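Local structure of sperm-specific class P protein 19 (Caenorhabditis elegans, 1ROW) at residues A[41-46]-A[62-67]; A[49-54]-A[83-88]; A[72-77]-A[103-108]; A[77-82]-A[96-101]. The protein is of unknown function but, as a sperm-specific protein with a major sperm protein (MSP) domain, probably has a structural role in nematode sperm. All coordinates share one frame; numbering follows the deposited sequence.

Contact 1 of 4, residues A[41-46]-A[62-67]; sequences NEYRIA and ITRTAG
Arg-64 lies against the ring of Tyr-43, its partner in an antiparallel non-hydrogen-bonded pair. Its CB is 4.0 Å from Tyr-43 CE1, and its CG passes Glu-42 O at 4.0 Å. The chain bends at chi2 (89°) and carries CD over one face of the ring, 4.1 Å from the centroid, in a CH-pi contact. NE then lies near Glu-42 CB. Beyond it the guanidinium stands steeply to the ring, the two planes 74° apart, and NH1 comes to 3.6 Å from Tyr-43 CE2. Glu-42 CB sits over one guanidinium face, 3.7 Å from Arg-64 CZ. One water joins Arg-64 NH1 to Glu-42 OE1, which also takes a hydrogen bond from Asn-39. At the tip, NH2 bonds to the carbonyls of Ala-14 and Ala-68. Ile-62 CG2 is 3.6 Å from Tyr-43 CD1. An alanine in place of Tyr-43 would probably leave the Arg-64 arm without its flat support and open a gap beside Ile-62. Arg-44 and Thr-63 exchange two backbone hydrogen bonds and fix the register. Strands 43-52 and 56-64 thus form a hairpin. The side bearing Tyr-43, Ile-62 and Arg-64 packs against strands 99-108 and 10-13.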
loop_
_atom_site.group_PDB
_atom_site.type_symbol
_atom_site.label_atom_id
_atom_site.label_comp_id
_atom_site.label_asym_id
_atom_site.label_seq_id
_atom_site.Cartn_x
_atom_site.Cartn_y
_atom_site.Cartn_z
ATOM N N ASN A 41 -4.748 2.473 -14.346
ATOM C CA ASN A 41 -5.482 1.918 -15.478
ATOM C C ASN A 41 -5.734 0.416 -15.302
ATOM O O ASN A 41 -6.876 -0.038 -15.344
ATOM C CB ASN A 41 -4.705 2.153 -16.778
ATOM C CG ASN A 41 -4.700 3.606 -17.202
ATOM O OD1 ASN A 41 -5.744 4.267 -17.204
ATOM N ND2 ASN A 41 -3.525 4.115 -17.574
ATOM N N GLU A 42 -4.665 -0.351 -15.102
ATOM C CA GLU A 42 -4.782 -1.796 -14.933
ATOM C C GLU A 42 -4.672 -2.269 -13.482
ATOM O O GLU A 42 -4.545 -3.468 -13.232
ATOM C CB GLU A 42 -3.714 -2.521 -15.763
ATOM C CG GLU A 42 -3.859 -2.409 -17.277
ATOM C CD GLU A 42 -3.176 -1.180 -17.857
ATOM O OE1 GLU A 42 -2.034 -0.877 -17.445
ATOM O OE2 GLU A 42 -3.776 -0.526 -18.736
ATOM N N TYR A 43 -4.715 -1.343 -12.532
ATOM C CA TYR A 43 -4.610 -1.701 -11.119
ATOM C C TYR A 43 -5.656 -1.050 -10.215
ATOM O O TYR A 43 -6.032 0.119 -10.392
ATOM C CB TYR A 43 -3.234 -1.324 -10.566
ATOM C CG TYR A 43 -2.088 -2.176 -11.048
ATOM C CD1 TYR A 43 -1.834 -3.428 -10.484
ATOM C CD2 TYR A 43 -1.229 -1.715 -12.045
ATOM C CE1 TYR A 43 -0.741 -4.197 -10.900
ATOM C CE2 TYR A 43 -0.142 -2.476 -12.466
ATOM C CZ TYR A 43 0.095 -3.712 -11.887
ATOM O OH TYR A 43 1.182 -4.444 -12.297
ATOM N N ARG A 44 -6.098 -1.823 -9.232
ATOM C CA ARG A 44 -7.049 -1.369 -8.231
ATOM C C ARG A 44 -6.437 -1.790 -6.898
ATOM O O ARG A 44 -6.046 -2.952 -6.722
ATOM C CB ARG A 44 -8.413 -2.032 -8.437
ATOM C CG ARG A 44 -9.156 -1.532 -9.676
ATOM C CD ARG A 44 -9.539 -0.063 -9.536
ATOM N NE ARG A 44 -10.292 0.426 -10.693
ATOM C CZ ARG A 44 -9.753 0.717 -11.874
ATOM N NH1 ARG A 44 -10.521 1.150 -12.867
ATOM N NH2 ARG A 44 -8.446 0.594 -12.060
ATOM N N ILE A 45 -6.339 -0.848 -5.966
ATOM C CA ILE A 45 -5.746 -1.138 -4.669
ATOM C C ILE A 45 -6.762 -1.034 -3.538
ATOM O O ILE A 45 -7.537 -0.074 -3.460
ATOM C CB ILE A 45 -4.555 -0.188 -4.384
ATOM C CG1 ILE A 45 -3.874 -0.589 -3.079
ATOM C CG2 ILE A 45 -5.027 1.253 -4.318
ATOM C CD1 ILE A 45 -3.201 -1.938 -3.158
ATOM N N ALA A 46 -6.753 -2.035 -2.663
ATOM C CA ALA A 46 -7.669 -2.076 -1.533
ATOM C C ALA A 46 -6.956 -2.506 -0.256
ATOM O O ALA A 46 -6.478 -3.636 -0.155
ATOM C CB ALA A 46 -8.813 -3.039 -1.837
ATOM N N ILE A 62 -3.781 -6.033 -4.129
ATOM C CA ILE A 62 -3.519 -5.433 -5.426
ATOM C C ILE A 62 -4.270 -6.269 -6.452
ATOM O O ILE A 62 -3.977 -7.461 -6.624
ATOM C CB ILE A 62 -2.012 -5.490 -5.790
ATOM C CG1 ILE A 62 -1.182 -4.711 -4.774
ATOM C CG2 ILE A 62 -1.783 -4.910 -7.178
ATOM C CD1 ILE A 62 0.319 -4.903 -4.966
ATOM N N THR A 63 -5.251 -5.661 -7.109
ATOM C CA THR A 63 -6.008 -6.353 -8.142
ATOM C C THR A 63 -5.548 -5.819 -9.490
ATOM O O THR A 63 -5.521 -4.598 -9.709
ATOM C CB THR A 63 -7.533 -6.114 -8.013
ATOM O OG1 THR A 63 -7.971 -6.487 -6.703
ATOM C CG2 THR A 63 -8.288 -6.954 -9.037
ATOM N N ARG A 64 -5.186 -6.734 -10.391
ATOM C CA ARG A 64 -4.719 -6.372 -11.733
ATOM C C ARG A 64 -5.668 -6.814 -12.846
ATOM O O ARG A 64 -6.093 -7.973 -12.881
ATOM C CB ARG A 64 -3.340 -6.994 -11.990
ATOM C CG ARG A 64 -2.968 -7.160 -13.467
ATOM C CD ARG A 64 -2.263 -5.936 -14.026
ATOM N NE ARG A 64 -2.035 -6.049 -15.464
ATOM C CZ ARG A 64 -1.232 -5.254 -16.164
ATOM N NH1 ARG A 64 -0.564 -4.278 -15.555
ATOM N NH2 ARG A 64 -1.098 -5.436 -17.476
ATOM N N THR A 65 -5.991 -5.897 -13.761
ATOM C CA THR A 65 -6.845 -6.227 -14.891
ATOM C C THR A 65 -5.973 -6.329 -16.134
ATOM O O THR A 65 -4.792 -5.983 -16.101
ATOM C CB THR A 65 -7.983 -5.191 -15.119
ATOM O OG1 THR A 65 -7.438 -3.867 -15.213
ATOM C CG2 THR A 65 -9.001 -5.269 -13.984
ATOM N N ALA A 66 -6.555 -6.810 -17.225
ATOM C CA ALA A 66 -5.828 -7.024 -18.470
ATOM C C ALA A 66 -5.213 -5.788 -19.107
ATOM O O ALA A 66 -5.868 -4.760 -19.274
ATOM C CB ALA A 66 -6.730 -7.736 -19.476
ATOM N N GLY A 67 -3.940 -5.921 -19.471
ATOM C CA GLY A 67 -3.206 -4.842 -20.104
ATOM C C GLY A 67 -1.849 -5.334 -20.577
ATOM O O GLY A 67 -1.525 -6.509 -20.434
HETATM O O HOH W 1 -8.515 -2.135 -13.308
HETATM O O HOH W 2 0.040 -2.483 -17.789
HETATM O O HOH W 3 -8.005 -4.409 -4.941
#

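Contact 2 of 4, residues A[49-54]-A[83-88]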
loop_
_atom_site.group_PDB
_atom_site.type_symbol
_atom_site.label_atom_id
_atom_site.label_comp_id
_atom_site.label_asym_id
_atom_site.label_seq_id
_atom_site.Cartn_x
_atom_site.Cartn_y
_atom_site.Cartn_z
ATOM N N PHE A 49 -6.304 3.859 2.005
ATOM C CA PHE A 49 -5.988 4.501 3.284
ATOM C C PHE A 49 -6.143 3.481 4.401
ATOM O O PHE A 49 -6.938 2.547 4.289
ATOM C CB PHE A 49 -6.937 5.661 3.593
ATOM C CG PHE A 49 -6.739 6.869 2.730
ATOM C CD1 PHE A 49 -7.409 6.995 1.519
ATOM C CD2 PHE A 49 -5.901 7.898 3.143
ATOM C CE1 PHE A 49 -7.249 8.137 0.729
ATOM C CE2 PHE A 49 -5.731 9.044 2.363
ATOM C CZ PHE A 49 -6.409 9.162 1.154
ATOM N N GLY A 50 -5.401 3.667 5.487
ATOM C CA GLY A 50 -5.524 2.742 6.597
ATOM C C GLY A 50 -4.556 2.975 7.735
ATOM O O GLY A 50 -3.750 3.902 7.706
ATOM N N PHE A 51 -4.649 2.114 8.743
ATOM C CA PHE A 51 -3.792 2.175 9.920
ATOM C C PHE A 51 -3.067 0.842 10.075
ATOM O O PHE A 51 -3.508 -0.177 9.548
ATOM C CB PHE A 51 -4.627 2.372 11.191
ATOM C CG PHE A 51 -5.380 3.670 11.247
ATOM C CD1 PHE A 51 -4.705 4.880 11.377
ATOM C CD2 PHE A 51 -6.771 3.677 11.229
ATOM C CE1 PHE A 51 -5.404 6.079 11.492
ATOM C CE2 PHE A 51 -7.484 4.873 11.345
ATOM C CZ PHE A 51 -6.798 6.075 11.478
ATOM N N VAL A 52 -1.949 0.858 10.790
ATOM C CA VAL A 52 -1.223 -0.370 11.092
ATOM C C VAL A 52 -0.807 -0.188 12.549
ATOM O O VAL A 52 -0.021 0.700 12.871
ATOM C CB VAL A 52 0.032 -0.578 10.220
ATOM C CG1 VAL A 52 0.539 -2.001 10.409
ATOM C CG2 VAL A 52 -0.275 -0.321 8.749
ATOM N N ASP A 53 -1.363 -1.014 13.429
ATOM C CA ASP A 53 -1.071 -0.931 14.852
ATOM C C ASP A 53 0.350 -1.358 15.201
ATOM O O ASP A 53 1.008 -2.050 14.428
ATOM C CB ASP A 53 -2.055 -1.805 15.637
ATOM C CG ASP A 53 -3.492 -1.387 15.440
ATOM O OD1 ASP A 53 -3.775 -0.175 15.540
ATOM O OD2 ASP A 53 -4.338 -2.269 15.193
ATOM N N PRO A 54 0.848 -0.931 16.370
ATOM C CA PRO A 54 2.201 -1.308 16.786
ATOM C C PRO A 54 2.251 -2.838 16.812
ATOM O O PRO A 54 1.353 -3.476 17.362
ATOM C CB PRO A 54 2.311 -0.709 18.187
ATOM C CG PRO A 54 1.418 0.482 18.114
ATOM C CD PRO A 54 0.225 -0.029 17.354
ATOM N N ALA A 83 -3.162 11.333 17.585
ATOM C CA ALA A 83 -3.926 11.151 18.818
ATOM C C ALA A 83 -4.919 9.997 18.861
ATOM O O ALA A 83 -4.576 8.881 19.254
ATOM C CB ALA A 83 -4.643 12.465 19.166
ATOM N N ASP A 84 -6.152 10.264 18.454
ATOM C CA ASP A 84 -7.192 9.240 18.478
ATOM C C ASP A 84 -7.913 9.061 17.148
ATOM O O ASP A 84 -9.118 8.823 17.134
ATOM C CB ASP A 84 -8.231 9.586 19.544
ATOM C CG ASP A 84 -7.805 9.178 20.934
ATOM O OD1 ASP A 84 -8.098 9.930 21.882
ATOM O OD2 ASP A 84 -7.194 8.099 21.092
ATOM N N ALA A 85 -7.189 9.157 16.040
ATOM C CA ALA A 85 -7.800 9.003 14.723
ATOM C C ALA A 85 -8.520 7.663 14.590
ATOM O O ALA A 85 -7.987 6.627 14.994
ATOM C CB ALA A 85 -6.735 9.130 13.639
ATOM N N THR A 86 -9.728 7.689 14.030
ATOM C CA THR A 86 -10.508 6.465 13.831
ATOM C C THR A 86 -10.578 6.091 12.357
ATOM O O THR A 86 -10.924 4.961 12.014
ATOM C CB THR A 86 -11.935 6.589 14.389
ATOM O OG1 THR A 86 -12.507 7.836 13.975
ATOM C CG2 THR A 86 -11.916 6.513 15.903
ATOM N N ASP A 87 -10.273 7.043 11.480
ATOM C CA ASP A 87 -10.238 6.747 10.054
ATOM C C ASP A 87 -9.098 7.532 9.419
ATOM O O ASP A 87 -9.069 8.771 9.433
ATOM C CB ASP A 87 -11.577 7.044 9.375
ATOM C CG ASP A 87 -11.864 8.504 9.264
ATOM O OD1 ASP A 87 -11.865 9.180 10.310
ATOM O OD2 ASP A 87 -12.097 8.969 8.130
ATOM N N ALA A 88 -8.149 6.769 8.886
ATOM C CA ALA A 88 -6.934 7.274 8.261
ATOM C C ALA A 88 -7.076 8.374 7.217
ATOM O O ALA A 88 -6.310 9.335 7.221
ATOM C CB ALA A 88 -6.151 6.100 7.663
#
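The Phe-51 ring is overlapped by the methyl of Ala-88. Ala-88 CB stands almost directly above the ring centre, 3.9 Å from the centroid and 13° off the normal, a CH-pi contact. With CG anti to the carbonyl carbon (chi1 -64°), the ring projects from strand 43-52 to the loop before helix 88-92. Its far end is closely packed. Phe-51 CZ lies 3.0 Å from Ala-88 N and 3.4 Å from Asp-87 C. Ala-85 CB comes to 3.7 Å from the same CZ. The backbone atoms Thr-86 O and Asp-87 N lie at the ring edge, near its plane.

The Ala-88 methyl has a second neighbour in Gly-50, with its CB 3.3 Å from Gly-50 O. Phe-49 CB touches the same methyl more loosely, at 4.2 Å. Ala-88 opens the helix, and Asp-87 is its N-cap, its OD2 making a weak hydrogen bond with Ala-90 N. A serine in place of Phe-51 would probably leave Ala-85 and Ala-88 without the ring they pack on and let the loop shift against the strand.

No hydrogen bond crosses between 49-54 and 83-88. The loop and helix start are therefore held to the strand here by packing of the ring and methyls on each other and on peptide atoms, so the fit depends on shape rather than on paired polar groups.

Contact 3 of 4, residues A[72-77]-A[103-108]; sequences DKLVVH and IPMSAT
Met-105 and Leu-74 meet on the buried side of the sheet. Met-105 CE is 3.2 Å from Leu-74 CD2 and 3.4 Å from Leu-74 CB, closer than usual for carbon atoms, so the exact place of this methyl is a little doubtful. The Met-105 chain runs extended beyond CG (chi2 -176°), and this reach lays its tip obliquely across the leucine. Ile-103 joins the same side of the sheet, its CB 4.1 Å from Leu-74 CB.

The backbone sets this register. Asp-72 and Met-105 exchange two hydrogen bonds, and both Asp-72 N to Met-105 O and Met-105 N to Asp-72 O measure 2.9 Å. Leu-74 and Ile-103 form the next hydrogen-bonded pair. Lys-73 and Pro-104 lie between them, on the other face, with CA atoms 4.5 Å apart. Theirs is a non-hydrogen-bonded pair, so the missing N-H of the proline costs no bond between these strands.

Further out, the carboxylate of Asp-72 is held by two side chains of the loop between strands 31-37 and 43-52. OD1 takes a hydrogen bond with Ser-38 OG, and OD2 one with Asn-39 ND2. The apolar side is closed by Tyr-43 and Ile-62 on Met-105, and by Ile-35, Ile-45 and Ile-62 on Leu-74.

Strands 70-80 and 99-108 are thus neighbours whose buried side meets the hairpin of strands 43-52 and 56-64. This is the packed interior of an immunoglobulin-like beta sandwich, the fold of MSP domains.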
loop_
_atom_site.group_PDB
_atom_site.type_symbol
_atom_site.label_atom_id
_atom_site.label_comp_id
_atom_site.label_asym_id
_atom_site.label_seq_id
_atom_site.Cartn_x
_atom_site.Cartn_y
_atom_site.Cartn_z
ATOM N N ASP A 72 5.567 -1.210 -12.958
ATOM C CA ASP A 72 4.935 -0.083 -12.295
ATOM C C ASP A 72 5.359 -0.038 -10.834
ATOM O O ASP A 72 6.160 -0.861 -10.394
ATOM C CB ASP A 72 3.411 -0.180 -12.409
ATOM C CG ASP A 72 2.895 0.320 -13.747
ATOM O OD1 ASP A 72 3.174 1.490 -14.077
ATOM O OD2 ASP A 72 2.214 -0.442 -14.469
ATOM N N LYS A 73 4.835 0.926 -10.086
ATOM C CA LYS A 73 5.199 1.062 -8.682
ATOM C C LYS A 73 4.029 1.414 -7.793
ATOM O O LYS A 73 3.130 2.161 -8.187
ATOM C CB LYS A 73 6.275 2.146 -8.502
ATOM C CG LYS A 73 7.578 1.885 -9.246
ATOM C CD LYS A 73 8.606 2.967 -8.957
ATOM C CE LYS A 73 9.939 2.641 -9.614
ATOM N NZ LYS A 73 10.979 3.639 -9.248
ATOM N N LEU A 74 4.053 0.865 -6.586
ATOM C CA LEU A 74 3.031 1.137 -5.597
ATOM C C LEU A 74 3.772 1.886 -4.503
ATOM O O LEU A 74 4.687 1.350 -3.881
ATOM C CB LEU A 74 2.448 -0.166 -5.050
ATOM C CG LEU A 74 1.161 -0.044 -4.233
ATOM C CD1 LEU A 74 0.035 0.488 -5.123
ATOM C CD2 LEU A 74 0.796 -1.407 -3.664
ATOM N N VAL A 75 3.399 3.140 -4.289
ATOM C CA VAL A 75 4.056 3.945 -3.275
ATOM C C VAL A 75 3.184 4.078 -2.041
ATOM O O VAL A 75 2.022 4.498 -2.114
ATOM C CB VAL A 75 4.397 5.348 -3.811
ATOM C CG1 VAL A 75 5.131 6.151 -2.746
ATOM C CG2 VAL A 75 5.254 5.223 -5.063
ATOM N N VAL A 76 3.758 3.710 -0.906
ATOM C CA VAL A 76 3.056 3.780 0.356
ATOM C C VAL A 76 3.603 4.931 1.197
ATOM O O VAL A 76 4.738 4.891 1.673
ATOM C CB VAL A 76 3.192 2.454 1.130
ATOM C CG1 VAL A 76 2.356 2.509 2.396
ATOM C CG2 VAL A 76 2.740 1.289 0.250
ATOM N N HIS A 77 2.793 5.972 1.342
ATOM C CA HIS A 77 3.151 7.146 2.131
ATOM C C HIS A 77 2.639 6.890 3.547
ATOM O O HIS A 77 1.471 6.538 3.734
ATOM C CB HIS A 77 2.477 8.389 1.538
ATOM C CG HIS A 77 2.915 8.700 0.140
ATOM N ND1 HIS A 77 3.987 9.520 -0.137
ATOM C CD2 HIS A 77 2.474 8.245 -1.056
ATOM C CE1 HIS A 77 4.191 9.552 -1.441
ATOM N NE2 HIS A 77 3.287 8.785 -2.022
ATOM N N ILE A 103 6.761 -0.549 -3.425
ATOM C CA ILE A 103 6.606 -1.953 -3.777
ATOM C C ILE A 103 6.524 -1.987 -5.297
ATOM O O ILE A 103 5.589 -1.431 -5.889
ATOM C CB ILE A 103 5.290 -2.544 -3.203
ATOM C CG1 ILE A 103 5.330 -2.542 -1.676
ATOM C CG2 ILE A 103 5.069 -3.959 -3.726
ATOM C CD1 ILE A 103 4.078 -3.106 -1.041
ATOM N N PRO A 104 7.522 -2.594 -5.959
ATOM C CA PRO A 104 7.432 -2.628 -7.421
ATOM C C PRO A 104 6.364 -3.626 -7.867
ATOM O O PRO A 104 6.124 -4.636 -7.203
ATOM C CB PRO A 104 8.845 -3.038 -7.846
ATOM C CG PRO A 104 9.310 -3.889 -6.703
ATOM C CD PRO A 104 8.822 -3.108 -5.493
ATOM N N MET A 105 5.702 -3.329 -8.974
ATOM C CA MET A 105 4.675 -4.220 -9.491
ATOM C C MET A 105 5.065 -4.629 -10.904
ATOM O O MET A 105 5.115 -3.798 -11.807
ATOM C CB MET A 105 3.312 -3.526 -9.514
ATOM C CG MET A 105 2.822 -3.038 -8.164
ATOM S SD MET A 105 1.165 -2.349 -8.325
ATOM C CE MET A 105 0.596 -2.419 -6.711
ATOM N N SER A 106 5.353 -5.913 -11.090
ATOM C CA SER A 106 5.743 -6.422 -12.399
ATOM C C SER A 106 4.627 -7.232 -13.050
ATOM O O SER A 106 4.324 -8.338 -12.613
ATOM C CB SER A 106 6.983 -7.308 -12.276
ATOM O OG SER A 106 8.091 -6.573 -11.804
ATOM N N ALA A 107 4.009 -6.669 -14.085
ATOM C CA ALA A 107 2.954 -7.365 -14.809
ATOM C C ALA A 107 3.678 -8.026 -15.977
ATOM O O ALA A 107 4.195 -7.336 -16.864
ATOM C CB ALA A 107 1.911 -6.369 -15.315
ATOM N N THR A 108 3.734 -9.356 -15.961
ATOM C CA THR A 108 4.433 -10.106 -16.998
ATOM C C THR A 108 3.527 -10.938 -17.887
ATOM O O THR A 108 2.442 -11.354 -17.482
ATOM C CB THR A 108 5.498 -11.047 -16.381
ATOM O OG1 THR A 108 4.867 -11.964 -15.483
ATOM C CG2 THR A 108 6.538 -10.244 -15.620
#

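Contact 4 of 4, residues A[77-82]-A[96-101]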
loop_
_atom_site.group_PDB
_atom_site.type_symbol
_atom_site.label_atom_id
_atom_site.label_comp_id
_atom_site.label_asym_id
_atom_site.label_seq_id
_atom_site.Cartn_x
_atom_site.Cartn_y
_atom_site.Cartn_z
ATOM N N HIS A 77 2.793 5.972 1.342
ATOM C CA HIS A 77 3.151 7.146 2.131
ATOM C C HIS A 77 2.639 6.890 3.547
ATOM O O HIS A 77 1.471 6.538 3.734
ATOM C CB HIS A 77 2.477 8.389 1.538
ATOM C CG HIS A 77 2.915 8.700 0.140
ATOM N ND1 HIS A 77 3.987 9.520 -0.137
ATOM C CD2 HIS A 77 2.474 8.245 -1.056
ATOM C CE1 HIS A 77 4.191 9.552 -1.441
ATOM N NE2 HIS A 77 3.287 8.785 -2.022
ATOM N N PHE A 78 3.500 7.058 4.543
ATOM C CA PHE A 78 3.085 6.806 5.916
ATOM C C PHE A 78 3.558 7.863 6.900
ATOM O O PHE A 78 4.432 8.680 6.598
ATOM C CB PHE A 78 3.590 5.431 6.361
ATOM C CG PHE A 78 5.076 5.293 6.288
ATOM C CD1 PHE A 78 5.883 5.773 7.314
ATOM C CD2 PHE A 78 5.676 4.720 5.172
ATOM C CE1 PHE A 78 7.272 5.685 7.232
ATOM C CE2 PHE A 78 7.065 4.625 5.076
ATOM C CZ PHE A 78 7.864 5.109 6.107
ATOM N N ALA A 79 2.970 7.828 8.090
ATOM C CA ALA A 79 3.308 8.762 9.148
ATOM C C ALA A 79 2.747 8.291 10.477
ATOM O O ALA A 79 1.917 7.384 10.540
ATOM C CB ALA A 79 2.753 10.153 8.824
ATOM N N SER A 80 3.206 8.929 11.543
ATOM C CA SER A 80 2.733 8.607 12.871
ATOM C C SER A 80 1.232 8.866 12.899
ATOM O O SER A 80 0.766 9.898 12.419
ATOM C CB SER A 80 3.434 9.498 13.893
ATOM O OG SER A 80 2.811 9.393 15.157
ATOM N N ALA A 81 0.473 7.924 13.450
ATOM C CA ALA A 81 -0.972 8.084 13.537
ATOM C C ALA A 81 -1.294 9.090 14.633
ATOM O O ALA A 81 -0.844 8.949 15.772
ATOM C CB ALA A 81 -1.626 6.755 13.839
ATOM N N PRO A 82 -2.082 10.124 14.303
ATOM C CA PRO A 82 -2.433 11.136 15.301
ATOM C C PRO A 82 -3.394 10.724 16.425
ATOM O O PRO A 82 -4.291 9.899 16.247
ATOM C CB PRO A 82 -2.979 12.280 14.448
ATOM C CG PRO A 82 -3.582 11.569 13.287
ATOM C CD PRO A 82 -2.516 10.545 12.960
ATOM N N ALA A 96 1.495 15.413 7.304
ATOM C CA ALA A 96 2.416 15.358 6.185
ATOM C C ALA A 96 3.167 14.034 6.361
ATOM O O ALA A 96 3.696 13.751 7.436
ATOM C CB ALA A 96 3.380 16.538 6.237
ATOM N N PRO A 97 3.197 13.196 5.314
ATOM C CA PRO A 97 3.891 11.906 5.401
ATOM C C PRO A 97 5.307 12.024 5.968
ATOM O O PRO A 97 6.011 12.998 5.701
ATOM C CB PRO A 97 3.885 11.422 3.957
ATOM C CG PRO A 97 2.587 11.962 3.435
ATOM C CD PRO A 97 2.569 13.369 3.992
ATOM N N ALA A 98 5.722 11.034 6.754
ATOM C CA ALA A 98 7.065 11.054 7.333
ATOM C C ALA A 98 8.029 10.243 6.475
ATOM O O ALA A 98 9.232 10.492 6.481
ATOM C CB ALA A 98 7.042 10.497 8.755
ATOM N N GLY A 99 7.492 9.268 5.745
ATOM C CA GLY A 99 8.324 8.436 4.894
ATOM C C GLY A 99 7.520 7.638 3.886
ATOM O O GLY A 99 6.288 7.647 3.906
ATOM N N THR A 100 8.214 6.952 2.985
ATOM C CA THR A 100 7.538 6.145 1.978
ATOM C C THR A 100 8.304 4.864 1.672
ATOM O O THR A 100 9.534 4.833 1.732
ATOM C CB THR A 100 7.371 6.906 0.636
ATOM O OG1 THR A 100 8.622 6.920 -0.064
ATOM C CG2 THR A 100 6.921 8.350 0.874
ATOM N N VAL A 101 7.559 3.807 1.358
ATOM C CA VAL A 101 8.146 2.532 0.970
ATOM C C VAL A 101 7.518 2.201 -0.377
ATOM O O VAL A 101 6.311 2.357 -0.565
ATOM C CB VAL A 101 7.842 1.396 1.974
ATOM C CG1 VAL A 101 8.607 1.628 3.261
ATOM C CG2 VAL A 101 6.358 1.316 2.241
#
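Phe-78 lies flat against the backbone of Gly-99, and this is the tight part of the contact. Gly-99 CA approaches one ring face in a CH-pi contact, 4.0 Å from the centroid and 27° off the normal. Gly-99 O sits over the same ring toward its rim, 3.2 Å from Phe-78 CD2. The first torsion explains the overlap. CG stands between the backbone N and the carbonyl carbon (chi1 59°), which folds the ring over the neighbouring strand. A CB on Gly-99 would fall 2.7 Å from Phe-78 CZ, so the close approach depends on the bare glycine backbone. Past the glycine, Val-101 CG1 reaches Phe-78 CE2 at 3.8 Å, and Leu-3 also touches the ring.

The backbone here forms a classic beta bulge, with Ala-98 and Gly-99 both opposite Phe-78. Phe-78 O is gripped by two donors, Ala-98 N at 2.7 Å and Gly-99 N at 3.2 Å. Phe-78 N in turn bonds to Gly-99 O. The bulge lies where the loop after helix 88-92 enters strand 99-108, beside the end of strand 70-80.

The other side of the sheet is looser and nearer solvent. His-77 and Thr-100 run side by side, and only the threonine methyl meets the ring, with CG2 3.3 Å from His-77 ND1. Pro-97 covers His-77 CB loosely with its CG, 4.0 Å away. Toward the loop, the buried Ala-79 and the exposed Ala-98 just meet through their methyls, while Val-95 also touches Ala-79.

How the contacts relate
Contact 1 comes first along the chain, and contact 3 opens after it closes. Contact 4 lies within the span of contact 3, and contact 2 crosses all three. Contacts 3 and 4 share His-77 and follow the same strands, 70-80 and 99-108, with centres 18 Å apart. A probable hydrogen bond between Val-76 N and Val-101 O joins them. Contacts 1 and 3, centres 11 Å apart, meet through side chains such as Tyr-43 and Met-105 across the sandwich interior. Contacts 1 and 2 use strand 43-52 but have centres 25 Å apart, on opposite sides of the chain's centre. Contacts 2 and 4, centres 11 Å apart, gather near the helix 88-92 end of this single domain.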